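Local coordinates for protein FOKI restriction endonuclease (Planomicrobium okeanokoites, PDB 2FOK) that recognises a specific DNA sequence and, as a metal-dependent type IIS restriction endonuclease, hydrolyses both strands outside that recognition site, at residues V23-D28 with A137-A142. Sequence-based numbering, arbitrary orientation.
Sequences VVQVFD and AYSKSA
Asp28 OD2 is gripped by two donors from the end of helix 133-140. Lys140 NZ reaches Asp28 OD2 at 2.7 Å as a salt bridge, nearly in line with the C-O bond. Ser139 OG donates to the same Asp28 OD2 at 2.9 Å on the anti side, 34° out of the carboxylate plane. With CG anti to the backbone N (chi1 171°), the Asp28 carboxylate extends toward the helix end. Its other oxygen, OD1, accepts from the backbone N of Asn30, and Lys140 NZ is also bonded to Leu136 O, so both ends of the salt bridge are tied further. Were Asp28 an alanine, the Lys140 ammonium would probably lose its carboxylate mate, though it would keep Leu136 O, and the Ser139 hydroxyl is likely to turn more freely.

Gln25 reaches Ser139 too, through its extended chain. Gln25 CG lies 3.5 Å from Ser139 OG, and Gln25 NE2 donates to Ser139 O at 3.1 Å with an N-H...O angle of 153°, on a lone pair in the carbonyl plane. Ser139 is therefore held by both its hydroxyl and its carbonyl. On the apolar flank, Val24 CG2 meets the edge of the Tyr138 ring, 3.9 Å from Tyr138 CE2, and that ring also stacks with Phe119.

Val24 and Gln25 of the type I turn from Val24 to Phe27, which begins on the last residue of helix 17-24, thus hold with Asp28 just after it to the last turn of helix 133-140: a helix-to-loop junction tied by a salt bridge and hydrogen bonds, with one apolar contact, within subdomain 1 of the helix-turn-helix-related FokI recognition domain.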
# COMPACT_ATOMS: atom_id res chain seq x y z
N VAL A 23 20.97 12.14 11.13
CA VAL A 23 21.16 10.71 10.91
C VAL A 23 22.28 10.48 9.91
O VAL A 23 23.06 9.54 10.05
CB VAL A 23 19.86 10.05 10.37
CG1 VAL A 23 20.14 8.60 9.95
CG2 VAL A 23 18.76 10.09 11.45
N VAL A 24 22.35 11.35 8.90
CA VAL A 24 23.37 11.27 7.86
C VAL A 24 24.75 11.73 8.35
O VAL A 24 25.76 11.12 8.03
CB VAL A 24 22.98 12.15 6.65
CG1 VAL A 24 24.03 12.04 5.55
CG2 VAL A 24 21.61 11.73 6.13
N GLN A 25 24.77 12.81 9.12
CA GLN A 25 26.00 13.38 9.66
C GLN A 25 26.70 12.47 10.65
O GLN A 25 27.73 12.84 11.22
CB GLN A 25 25.69 14.72 10.33
CG GLN A 25 25.21 15.74 9.34
CD GLN A 25 24.70 17.00 10.01
OE1 GLN A 25 24.21 16.95 11.13
NE2 GLN A 25 24.82 18.13 9.32
N VAL A 26 26.15 11.28 10.85
CA VAL A 26 26.70 10.32 11.79
C VAL A 26 27.61 9.33 11.07
O VAL A 26 28.43 8.65 11.68
CB VAL A 26 25.53 9.60 12.53
CG1 VAL A 26 25.78 8.11 12.64
CG2 VAL A 26 25.32 10.24 13.90
N PHE A 27 27.47 9.27 9.75
CA PHE A 27 28.32 8.38 8.95
C PHE A 27 29.53 9.17 8.43
O PHE A 27 30.40 8.62 7.76
CB PHE A 27 27.54 7.82 7.76
CG PHE A 27 26.35 7.00 8.14
CD1 PHE A 27 25.21 7.60 8.66
CD2 PHE A 27 26.33 5.63 7.89
CE1 PHE A 27 24.07 6.86 8.92
CE2 PHE A 27 25.19 4.88 8.15
CZ PHE A 27 24.06 5.50 8.66
N ASP A 28 29.56 10.46 8.75
CA ASP A 28 30.64 11.37 8.35
C ASP A 28 31.54 11.62 9.56
O ASP A 28 31.14 12.29 10.49
CB ASP A 28 30.04 12.69 7.85
CG ASP A 28 31.08 13.77 7.61
OD1 ASP A 28 32.18 13.67 8.18
OD2 ASP A 28 30.80 14.72 6.85
N ALA A 137 28.33 15.57 1.10
CA ALA A 137 28.05 16.93 0.66
C ALA A 137 26.81 17.44 1.38
O ALA A 137 26.68 18.62 1.68
CB ALA A 137 27.82 16.97 -0.85
N TYR A 138 25.88 16.53 1.64
CA TYR A 138 24.66 16.89 2.36
C TYR A 138 25.10 17.19 3.80
O TYR A 138 24.64 18.16 4.41
CB TYR A 138 23.68 15.71 2.34
CG TYR A 138 22.38 15.96 3.08
CD1 TYR A 138 21.72 17.18 2.98
CD2 TYR A 138 21.82 14.97 3.88
CE1 TYR A 138 20.53 17.41 3.67
CE2 TYR A 138 20.63 15.19 4.58
CZ TYR A 138 19.99 16.41 4.47
OH TYR A 138 18.82 16.64 5.16
N SER A 139 26.01 16.37 4.30
CA SER A 139 26.55 16.49 5.66
C SER A 139 27.20 17.83 5.97
O SER A 139 26.88 18.45 6.98
CB SER A 139 27.55 15.35 5.91
OG SER A 139 27.95 15.29 7.27
N LYS A 140 28.12 18.28 5.11
CA LYS A 140 28.83 19.55 5.32
C LYS A 140 28.05 20.79 4.89
O LYS A 140 28.39 21.92 5.27
CB LYS A 140 30.17 19.53 4.59
CG LYS A 140 30.18 18.68 3.32
CD LYS A 140 31.55 18.07 3.05
CE LYS A 140 31.88 16.95 4.04
NZ LYS A 140 30.74 16.65 4.94
N SER A 141 26.99 20.57 4.12
CA SER A 141 26.15 21.66 3.62
C SER A 141 25.64 22.58 4.73
O SER A 141 25.24 22.13 5.80
CB SER A 141 24.95 21.08 2.87
OG SER A 141 24.07 20.44 3.79
N ALA A 142 25.66 23.89 4.48
CA ALA A 142 25.18 24.84 5.47
C ALA A 142 23.67 24.68 5.59
O ALA A 142 22.98 24.42 4.60
CB ALA A 142 25.53 26.26 5.04